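Local coordinates for protein cellulase (Xanthomonas axonopodis pv. citri, PDB 4W7W) that probably hydrolyses the beta-1,4-glucosidic bonds of cellulose as a family 5 glycoside hydrolase, and binds cello-oligosaccharide in a cleft, at residues Ile106-Tyr112 / Ile148-Glu154. Numbering follows the deposited sequence.
Sequences ILDLHNY and IFGLMNE. With BGC (beta-D-glucopyranose), chain C.
I106-L109 and I148-G150 run as neighbouring parallel strands 16° apart, joined by the backbone bonds L107 N to I148 O, G150 N to L107 O and L109 N to G150 O; past the end of strand 148-150, N153 N still reaches L109 O, in the last residue of strand 106-109, at 2.9 Å. On the barrel interior, I106 CG1 lies 3.8 Å from I148 CB; L107 and F149 point the other way, toward the outer helices. On that outer side M152 curls back on itself, bringing CE to L109 CD2 and SD to N111 CB, while helix 127-141 packs over L109 and M152 through L130. A water bridges D108 OD1 (2.7 Å) and, weakly, G150 O. N153 meets two rings, ND2 lying over a face of each. With CG anti to the backbone N (chi1 -176°), its amide stacks on the H110 imidazole, the planes only 10° apart, and its CB makes a CH-pi contact with the same ring. ND2 also sits 3.2 Å above the Y112 ring plane, over the outer part of the ring, with amide and phenol nearly perpendicular, while R67 binds OD1. H110 is fixed further by its ND1, which donates at 2.6 Å to the syn lone pair of D108 OD2, close to the imidazole plane. E154 extends alongside Y112, its OE1 at the ring edge accepting a 2.6 Å bond from O4 of the glucose unit; H224 bonds OE2. In this (β/α)8 barrel the third and fourth strands thus lead into the sugar-binding cleft, and the Asn-Glu pair just after the fourth strand matches the family 5 signature, in which that glutamate is generally the acid/base.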
ATOM      1  N   ILE A 106       1.414   1.453  -8.005  1.00  5.03           N
ATOM      2  CA  ILE A 106       2.083   1.726  -6.733  1.00  4.99           C
ATOM      3  C   ILE A 106       3.116   0.639  -6.483  1.00  4.78           C
ATOM      4  O   ILE A 106       2.774  -0.539  -6.354  1.00  5.66           O
ATOM      5  CB  ILE A 106       1.112   1.793  -5.546  1.00  5.16           C
ATOM      6  CG1 ILE A 106       0.049   2.874  -5.747  1.00  5.52           C
ATOM      7  CG2 ILE A 106       1.882   2.001  -4.253  1.00  5.37           C
ATOM      8  CD1 ILE A 106      -1.144   2.716  -4.834  1.00  5.94           C
ATOM      9  N   LEU A 107       4.378   1.050  -6.402  1.00  5.00           N
ATOM     10  CA  LEU A 107       5.456   0.144  -6.025  1.00  5.25           C
ATOM     11  C   LEU A 107       5.448   0.047  -4.512  1.00  4.88           C
ATOM     12  O   LEU A 107       5.837   1.005  -3.828  1.00  5.72           O
ATOM     13  CB  LEU A 107       6.790   0.693  -6.524  1.00  5.87           C
ATOM     14  CG  LEU A 107       6.884   0.867  -8.034  1.00  7.36           C
ATOM     15  CD1 LEU A 107       8.280   1.351  -8.413  1.00  8.92           C
ATOM     16  CD2 LEU A 107       6.516  -0.408  -8.784  1.00  8.08           C
ATOM     17  N   ASP A 108       4.958  -1.078  -3.989  1.00  4.83           N
ATOM     18  CA  ASP A 108       4.839  -1.286  -2.538  1.00  5.00           C
ATOM     19  C   ASP A 108       5.987  -2.146  -2.053  1.00  4.86           C
ATOM     20  O   ASP A 108       6.011  -3.347  -2.280  1.00  5.32           O
ATOM     21  CB  ASP A 108       3.493  -1.960  -2.223  1.00  5.06           C
ATOM     22  CG  ASP A 108       3.458  -2.689  -0.902  1.00  4.85           C
ATOM     23  OD1 ASP A 108       4.209  -2.342   0.032  1.00  5.46           O
ATOM     24  OD2 ASP A 108       2.641  -3.654  -0.858  1.00  5.47           O
ATOM     25  N   LEU A 109       6.958  -1.493  -1.411  1.00  4.66           N
ATOM     26  CA  LEU A 109       8.067  -2.201  -0.767  1.00  5.18           C
ATOM     27  C   LEU A 109       7.486  -2.881   0.482  1.00  4.83           C
ATOM     28  O   LEU A 109       7.261  -2.234   1.510  1.00  5.37           O
ATOM     29  CB  LEU A 109       9.185  -1.234  -0.399  1.00  5.17           C
ATOM     30  CG  LEU A 109      10.506  -1.917  -0.026  1.00  6.03           C
ATOM     31  CD1 LEU A 109      11.190  -2.490  -1.254  1.00  6.17           C
ATOM     32  CD2 LEU A 109      11.417  -0.917   0.661  1.00  6.12           C
ATOM     33  N   HIS A 110       7.166  -4.166   0.361  1.00  5.15           N
ATOM     34  CA  HIS A 110       6.221  -4.791   1.273  1.00  5.29           C
ATOM     35  C   HIS A 110       6.944  -5.435   2.449  1.00  5.75           C
ATOM     36  O   HIS A 110       6.962  -6.656   2.590  1.00  6.48           O
ATOM     37  CB  HIS A 110       5.357  -5.787   0.513  1.00  5.38           C
ATOM     38  CG  HIS A 110       4.067  -6.125   1.196  1.00  5.70           C
ATOM     39  ND1 HIS A 110       2.913  -5.397   0.995  1.00  5.90           N
ATOM     40  CD2 HIS A 110       3.740  -7.124   2.046  1.00  6.23           C
ATOM     41  CE1 HIS A 110       1.930  -5.946   1.684  1.00  6.24           C
ATOM     42  NE2 HIS A 110       2.403  -6.996   2.328  1.00  6.53           N
ATOM     43  N   ASN A 111       7.548  -4.586   3.293  1.00  5.55           N
ATOM     44  CA  ASN A 111       8.603  -5.062   4.183  1.00  6.03           C
ATOM     45  C   ASN A 111       8.454  -4.822   5.672  1.00  6.28           C
ATOM     46  O   ASN A 111       9.307  -5.277   6.422  1.00  7.26           O
ATOM     47  CB  ASN A 111       9.979  -4.577   3.688  1.00  6.16           C
ATOM     48  CG  ASN A 111      10.581  -5.552   2.740  1.00  6.40           C
ATOM     49  OD1 ASN A 111      10.155  -5.644   1.581  1.00  7.02           O
ATOM     50  ND2 ASN A 111      11.488  -6.377   3.243  1.00  7.38           N
ATOM     51  N   TYR A 112       7.416  -4.127   6.144  1.00  6.01           N
ATOM     52  CA  TYR A 112       7.166  -4.039   7.585  1.00  6.71           C
ATOM     53  C   TYR A 112       8.337  -3.418   8.354  1.00  6.95           C
ATOM     54  O   TYR A 112       8.547  -3.711   9.531  1.00  7.80           O
ATOM     55  CB  TYR A 112       6.799  -5.406   8.178  1.00  7.36           C
ATOM     56  CG  TYR A 112       5.657  -6.103   7.470  1.00  7.65           C
ATOM     57  CD1 TYR A 112       4.356  -5.861   7.828  1.00  8.01           C
ATOM     58  CD2 TYR A 112       5.884  -6.994   6.416  1.00  8.58           C
ATOM     59  CE1 TYR A 112       3.298  -6.488   7.192  1.00  9.23           C
ATOM     60  CE2 TYR A 112       4.839  -7.623   5.761  1.00  8.82           C
ATOM     61  CZ  TYR A 112       3.546  -7.370   6.157  1.00  8.97           C
ATOM     62  OH  TYR A 112       2.504  -8.005   5.514  1.00 10.73           O
ATOM     63  N   ILE A 148       3.881   5.324  -8.698  1.00  5.47           N
ATOM     64  CA  ILE A 148       3.725   5.905  -7.370  1.00  5.37           C
ATOM     65  C   ILE A 148       4.642   5.121  -6.430  1.00  5.04           C
ATOM     66  O   ILE A 148       4.737   3.886  -6.536  1.00  5.58           O
ATOM     67  CB  ILE A 148       2.244   5.804  -6.928  1.00  5.22           C
ATOM     68  CG1 ILE A 148       1.351   6.636  -7.855  1.00  5.74           C
ATOM     69  CG2 ILE A 148       2.076   6.218  -5.488  1.00  5.07           C
ATOM     70  CD1 ILE A 148      -0.124   6.349  -7.714  1.00  6.27           C
ATOM     71  N   PHE A 149       5.331   5.828  -5.526  1.00  5.06           N
ATOM     72  CA  PHE A 149       6.314   5.179  -4.648  1.00  4.77           C
ATOM     73  C   PHE A 149       5.688   4.903  -3.272  1.00  4.81           C
ATOM     74  O   PHE A 149       5.472   5.822  -2.489  1.00  5.66           O
ATOM     75  CB  PHE A 149       7.552   6.050  -4.495  1.00  4.74           C
ATOM     76  CG  PHE A 149       8.255   6.369  -5.790  1.00  5.56           C
ATOM     77  CD1 PHE A 149       8.311   5.490  -6.855  1.00  6.50           C
ATOM     78  CD2 PHE A 149       8.930   7.561  -5.914  1.00  6.68           C
ATOM     79  CE1 PHE A 149       9.012   5.814  -8.008  1.00  7.30           C
ATOM     80  CE2 PHE A 149       9.633   7.888  -7.074  1.00  7.07           C
ATOM     81  CZ  PHE A 149       9.687   7.000  -8.111  1.00  6.77           C
ATOM     82  N   GLY A 150       5.409   3.632  -2.991  1.00  4.82           N
ATOM     83  CA  GLY A 150       4.884   3.212  -1.686  1.00  5.03           C
ATOM     84  C   GLY A 150       6.025   2.836  -0.766  1.00  4.76           C
ATOM     85  O   GLY A 150       6.497   1.693  -0.758  1.00  5.09           O
ATOM     86  N   LEU A 151       6.489   3.809   0.008  1.00  4.70           N
ATOM     87  CA  LEU A 151       7.757   3.673   0.732  1.00  5.00           C
ATOM     88  C   LEU A 151       7.934   2.405   1.547  1.00  5.04           C
ATOM     89  O   LEU A 151       9.022   1.841   1.572  1.00  5.34           O
ATOM     90  CB  LEU A 151       7.973   4.863   1.656  1.00  5.39           C
ATOM     91  CG  LEU A 151       8.026   6.234   0.988  1.00  6.01           C
ATOM     92  CD1 LEU A 151       8.462   7.263   2.018  1.00  7.02           C
ATOM     93  CD2 LEU A 151       8.933   6.217  -0.245  1.00  7.17           C
ATOM     94  N   MET A 152       6.901   1.992   2.284  1.00  4.92           N
ATOM     95  CA  MET A 152       7.071   0.836   3.147  1.00  4.97           C
ATOM     96  C   MET A 152       5.736   0.311   3.606  1.00  4.69           C
ATOM     97  O   MET A 152       4.946   1.049   4.198  1.00  5.56           O
ATOM     98  CB  MET A 152       7.869   1.210   4.401  1.00  5.46           C
ATOM     99  CG  MET A 152       8.142   0.050   5.337  1.00  5.72           C
ATOM    100  SD  MET A 152       9.077  -1.310   4.609  1.00  6.38           S
ATOM    101  CE  MET A 152      10.657  -0.504   4.353  1.00  7.26           C
ATOM    102  N   ASN A 153       5.488  -0.972   3.407  1.00  4.64           N
ATOM    103  CA  ASN A 153       4.267  -1.561   3.924  1.00  4.84           C
ATOM    104  C   ASN A 153       4.336  -1.691   5.441  1.00  5.02           C
ATOM    105  O   ASN A 153       5.220  -2.378   5.959  1.00  5.75           O
ATOM    106  CB  ASN A 153       4.019  -2.928   3.339  1.00  4.95           C
ATOM    107  CG  ASN A 153       2.702  -3.483   3.803  1.00  4.99           C
ATOM    108  OD1 ASN A 153       1.660  -2.908   3.488  1.00  5.47           O
ATOM    109  ND2 ASN A 153       2.721  -4.559   4.560  1.00  5.63           N
ATOM    110  N   GLU A 154       3.373  -1.087   6.139  1.00  5.05           N
ATOM    111  CA  GLU A 154       3.136  -1.342   7.578  1.00  5.08           C
ATOM    112  C   GLU A 154       4.395  -1.380   8.456  1.00  5.07           C
ATOM    113  O   GLU A 154       4.681  -2.384   9.119  1.00  5.35           O
ATOM    114  CB  GLU A 154       2.302  -2.609   7.770  1.00  5.20           C
ATOM    115  CG  GLU A 154       0.945  -2.465   7.115  1.00  5.42           C
ATOM    116  CD  GLU A 154      -0.006  -3.597   7.429  1.00  6.17           C
ATOM    117  OE1 GLU A 154       0.381  -4.513   8.171  1.00  8.23           O
ATOM    118  OE2 GLU A 154      -1.159  -3.548   6.911  1.00  7.29           O
TER
HETATM  119  C2  BGC C   3      -0.887  -7.930  11.609  1.00 17.18           C
HETATM  120  C3  BGC C   3      -0.361  -7.747  10.192  1.00 16.18           C
HETATM  121  C4  BGC C   3      -1.395  -7.060   9.306  1.00 15.52           C
HETATM  122  C5  BGC C   3      -1.893  -5.787   9.981  1.00 14.71           C
HETATM  123  C6  BGC C   3      -3.052  -5.165   9.225  1.00 14.46           C
HETATM  124  C1  BGC C   3      -1.361  -6.590  12.138  1.00 15.43           C
HETATM  125  O2  BGC C   3       0.129  -8.434  12.481  1.00 20.51           O
HETATM  126  O3  BGC C   3      -0.038  -9.024   9.642  1.00 20.20           O
HETATM  127  O4  BGC C   3      -0.857  -6.800   8.009  1.00 14.46           O
HETATM  128  O5  BGC C   3      -2.383  -6.074  11.290  1.00 14.11           O
HETATM  129  O6  BGC C   3      -3.544  -4.009   9.911  1.00 14.89           O
HETATM  130  O   HOH W   1       4.355   0.284   0.650  1.00  6.25           O